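Local coordinates for sugar ABC transporter substrate-binding protein (Treponema pallidum subsp. pallidum, PDB 5U2P) that probably binds a sugar or related small ligand in the periplasm as the substrate-binding component of an ABC transporter, at residues A[38-43]-A[66-71]. Residues are numbered along the deposited sequence; the frame is centred on the assembly and turned at random.
Sequences IREKHY and TIQDDQ
The C-terminal ends of two neighbouring parallel strands, 33-39 and 61-67, meet here, with Ile38 bridging to Thr66 and Arg39 to Ile67. Ile67 N donates to Ile38 O at 2.9 Å, and Glu40 N returns a bond to Ile67 O (2.7 Å). After the strands the backbone goes into short 3-10 segments, 40-42 and 69-71, and beyond the last bridge a side-chain carboxylate, that of Asp69, makes the next bond across the contact. Asp69 OD2 accepts a hydrogen bond from Lys41 N through the syn lone pair, at 2.9 Å and an N-H...O angle of 163°. CG of Asp69 lies anti to its own carbonyl carbon (chi1 -71°), which turns the carboxylate toward this amide; Asp69 OD1 meanwhile meets Lys41 CB at 3.4 Å. Lys41 NZ, 4.2 Å from Asp69 OD2, is beyond salt-bridge range but may still favour the carboxylate's negative charge, whereas Glu40 OE1, 4.4 Å from Asp69 OD2, would tend to oppose it. The two strands with helix 45-58 form a beta-alpha-beta unit, and 61-67 is the outermost strand on its side of the five-stranded sheet. On the face carrying Ile38 and Thr66, Thr66 CG2 touches both Ile38 CG2 (3.8 Å) and Tyr43 CD2 (3.6 Å). Across the sheet, Arg39 and Ile67 pack against Tyr72 of helix 72-81. His42 ND1 is hydrogen-bonded to Glu90 OE2.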
ATOM      1  N   ILE A  38     -20.609   4.833  -9.155  1.00 31.88           N
ATOM      2  CA  ILE A  38     -19.678   4.959  -8.033  1.00 27.28           C
ATOM      3  C   ILE A  38     -20.234   4.318  -6.761  1.00 32.55           C
ATOM      4  O   ILE A  38     -21.442   4.125  -6.629  1.00 35.07           O
ATOM      5  CB  ILE A  38     -19.364   6.438  -7.755  1.00 40.62           C
ATOM      6  CG1 ILE A  38     -18.185   6.568  -6.782  1.00 58.33           C
ATOM      7  CG2 ILE A  38     -20.612   7.160  -7.238  1.00 47.12           C
ATOM      8  CD1 ILE A  38     -17.802   7.986  -6.471  1.00 70.22           C
ATOM      9  N   ARG A  39     -19.346   3.969  -5.835  1.00 31.70           N
ATOM     10  CA  ARG A  39     -19.753   3.456  -4.532  1.00 29.75           C
ATOM     11  C   ARG A  39     -20.362   4.577  -3.708  1.00 39.56           C
ATOM     12  O   ARG A  39     -19.853   5.696  -3.687  1.00 34.45           O
ATOM     13  CB  ARG A  39     -18.564   2.846  -3.776  1.00 30.90           C
ATOM     14  CG  ARG A  39     -18.093   1.486  -4.294  1.00 35.24           C
ATOM     15  CD  ARG A  39     -16.918   0.969  -3.472  1.00 41.46           C
ATOM     16  NE  ARG A  39     -16.144  -0.062  -4.167  1.00 55.34           N
ATOM     17  CZ  ARG A  39     -16.182  -1.368  -3.901  1.00 62.65           C
ATOM     18  NH1 ARG A  39     -16.965  -1.855  -2.944  1.00 72.70           N
ATOM     19  NH2 ARG A  39     -15.423  -2.198  -4.604  1.00 61.15           N
ATOM     20  N   GLU A  40     -21.457   4.260  -3.034  1.00 31.15           N
ATOM     21  CA  GLU A  40     -22.163   5.211  -2.189  1.00 41.56           C
ATOM     22  C   GLU A  40     -21.209   5.970  -1.264  1.00 50.25           C
ATOM     23  O   GLU A  40     -21.156   7.198  -1.291  1.00 38.56           O
ATOM     24  CB  GLU A  40     -23.225   4.466  -1.373  1.00 40.82           C
ATOM     25  CG  GLU A  40     -24.072   5.333  -0.460  1.00 51.53           C
ATOM     26  CD  GLU A  40     -25.090   4.518   0.317  1.00 76.32           C
ATOM     27  OE1 GLU A  40     -24.849   3.310   0.529  1.00 69.98           O
ATOM     28  OE2 GLU A  40     -26.131   5.083   0.709  1.00 79.54           O
ATOM     29  N   LYS A  41     -20.422   5.236  -0.480  1.00 40.19           N
ATOM     30  CA  LYS A  41     -19.559   5.862   0.527  1.00 50.85           C
ATOM     31  C   LYS A  41     -18.341   6.540  -0.083  1.00 37.83           C
ATOM     32  O   LYS A  41     -17.599   7.218   0.612  1.00 40.19           O
ATOM     33  CB  LYS A  41     -19.092   4.833   1.560  1.00 48.07           C
ATOM     34  CG  LYS A  41     -20.205   4.252   2.426  1.00 79.00           C
ATOM     35  CD  LYS A  41     -19.641   3.344   3.514  1.00 83.04           C
ATOM     36  CE  LYS A  41     -20.720   2.882   4.482  1.00 79.09           C
ATOM     37  NZ  LYS A  41     -21.680   1.954   3.828  1.00 82.72           N
ATOM     38  N   HIS A  42     -18.135   6.358  -1.381  1.00 44.67           N
ATOM     39  CA  HIS A  42     -17.001   6.979  -2.054  1.00 35.36           C
ATOM     40  C   HIS A  42     -17.429   8.211  -2.849  1.00 35.49           C
ATOM     41  O   HIS A  42     -16.587   8.903  -3.424  1.00 39.12           O
ATOM     42  CB  HIS A  42     -16.306   5.966  -2.969  1.00 39.73           C
ATOM     43  CG  HIS A  42     -15.562   4.900  -2.224  1.00 47.73           C
ATOM     44  ND1 HIS A  42     -15.011   3.800  -2.846  1.00 40.25           N
ATOM     45  CD2 HIS A  42     -15.285   4.763  -0.905  1.00 59.03           C
ATOM     46  CE1 HIS A  42     -14.420   3.035  -1.944  1.00 41.38           C
ATOM     47  NE2 HIS A  42     -14.572   3.597  -0.758  1.00 55.26           N
ATOM     48  N   TYR A  43     -18.735   8.473  -2.896  1.00 41.88           N
ATOM     49  CA  TYR A  43     -19.255   9.651  -3.598  1.00 33.86           C
ATOM     50  C   TYR A  43     -19.143  10.854  -2.684  1.00 48.42           C
ATOM     51  O   TYR A  43     -20.139  11.371  -2.177  1.00 41.54           O
ATOM     52  CB  TYR A  43     -20.701   9.432  -4.044  1.00 46.14           C
ATOM     53  CG  TYR A  43     -21.261  10.533  -4.924  1.00 40.46           C
ATOM     54  CD1 TYR A  43     -20.470  11.165  -5.879  1.00 46.85           C
ATOM     55  CD2 TYR A  43     -22.593  10.919  -4.819  1.00 53.60           C
ATOM     56  CE1 TYR A  43     -20.987  12.164  -6.692  1.00 43.26           C
ATOM     57  CE2 TYR A  43     -23.118  11.912  -5.625  1.00 48.44           C
ATOM     58  CZ  TYR A  43     -22.314  12.531  -6.562  1.00 55.94           C
ATOM     59  OH  TYR A  43     -22.840  13.524  -7.359  1.00 51.46           O
ATOM     60  N   THR A  66     -25.154   5.967  -7.701  1.00 29.89           N
ATOM     61  CA  THR A  66     -24.429   5.361  -6.579  1.00 40.00           C
ATOM     62  C   THR A  66     -24.961   3.985  -6.230  1.00 34.58           C
ATOM     63  O   THR A  66     -26.155   3.715  -6.352  1.00 34.27           O
ATOM     64  CB  THR A  66     -24.489   6.219  -5.305  1.00 52.48           C
ATOM     65  OG1 THR A  66     -25.839   6.296  -4.841  1.00 41.54           O
ATOM     66  CG2 THR A  66     -23.940   7.615  -5.564  1.00 39.45           C
ATOM     67  N   ILE A  67     -24.060   3.121  -5.786  1.00 30.26           N
ATOM     68  CA  ILE A  67     -24.426   1.787  -5.354  1.00 46.25           C
ATOM     69  C   ILE A  67     -23.919   1.558  -3.934  1.00 43.75           C
ATOM     70  O   ILE A  67     -22.788   1.932  -3.606  1.00 35.80           O
ATOM     71  CB  ILE A  67     -23.848   0.715  -6.285  1.00 37.05           C
ATOM     72  CG1 ILE A  67     -24.215   1.000  -7.751  1.00 39.57           C
ATOM     73  CG2 ILE A  67     -24.317  -0.660  -5.859  1.00 38.51           C
ATOM     74  CD1 ILE A  67     -25.711   0.926  -8.073  1.00 40.16           C
ATOM     75  N   GLN A  68     -24.772   0.959  -3.109  1.00 42.66           N
ATOM     76  CA  GLN A  68     -24.410   0.551  -1.755  1.00 51.02           C
ATOM     77  C   GLN A  68     -23.140  -0.287  -1.819  1.00 42.73           C
ATOM     78  O   GLN A  68     -23.049  -1.220  -2.615  1.00 35.09           O
ATOM     79  CB  GLN A  68     -25.552  -0.234  -1.113  1.00 42.71           C
ATOM     80  CG  GLN A  68     -25.424  -0.457   0.377  1.00 78.76           C
ATOM     81  CD  GLN A  68     -26.662  -1.115   0.962  1.00 90.53           C
ATOM     82  OE1 GLN A  68     -27.768  -0.583   0.858  1.00 81.83           O
ATOM     83  NE2 GLN A  68     -26.483  -2.286   1.568  1.00 87.14           N
ATOM     84  N   ASP A  69     -22.166   0.054  -0.982  1.00 41.50           N
ATOM     85  CA  ASP A  69     -20.795  -0.426  -1.143  1.00 50.74           C
ATOM     86  C   ASP A  69     -20.671  -1.938  -1.196  1.00 51.46           C
ATOM     87  O   ASP A  69     -19.976  -2.475  -2.064  1.00 41.96           O
ATOM     88  CB  ASP A  69     -19.924   0.113  -0.015  1.00 59.24           C
ATOM     89  CG  ASP A  69     -19.664   1.596  -0.148  1.00 71.34           C
ATOM     90  OD1 ASP A  69     -18.482   2.000  -0.133  1.00 64.29           O
ATOM     91  OD2 ASP A  69     -20.647   2.356  -0.274  1.00 49.83           O
ATOM     92  N   ASP A  70     -21.347  -2.629  -0.285  1.00 41.32           N
ATOM     93  CA  ASP A  70     -21.251  -4.083  -0.233  1.00 53.86           C
ATOM     94  C   ASP A  70     -21.819  -4.732  -1.504  1.00 58.91           C
ATOM     95  O   ASP A  70     -21.561  -5.904  -1.774  1.00 53.15           O
ATOM     96  CB  ASP A  70     -21.964  -4.617   1.016  1.00 60.79           C
ATOM     97  CG  ASP A  70     -23.458  -4.390   0.981  1.00 78.80           C
ATOM     98  OD1 ASP A  70     -23.888  -3.248   1.234  1.00 82.38           O
ATOM     99  OD2 ASP A  70     -24.204  -5.357   0.713  1.00 95.73           O
ATOM    100  N   GLN A  71     -22.555  -3.955  -2.296  1.00 38.79           N
ATOM    101  CA  GLN A  71     -23.216  -4.458  -3.494  1.00 47.36           C
ATOM    102  C   GLN A  71     -22.486  -4.048  -4.768  1.00 49.61           C
ATOM    103  O   GLN A  71     -22.765  -4.580  -5.845  1.00 41.01           O
ATOM    104  CB  GLN A  71     -24.658  -3.945  -3.559  1.00 63.74           C
ATOM    105  CG  GLN A  71     -25.498  -4.250  -2.331  1.00 65.79           C
ATOM    106  CD  GLN A  71     -26.307  -5.516  -2.479  1.00 79.18           C
ATOM    107  OE1 GLN A  71     -25.813  -6.532  -2.965  1.00 86.00           O
ATOM    108  NE2 GLN A  71     -27.567  -5.460  -2.065  1.00 92.40           N
TER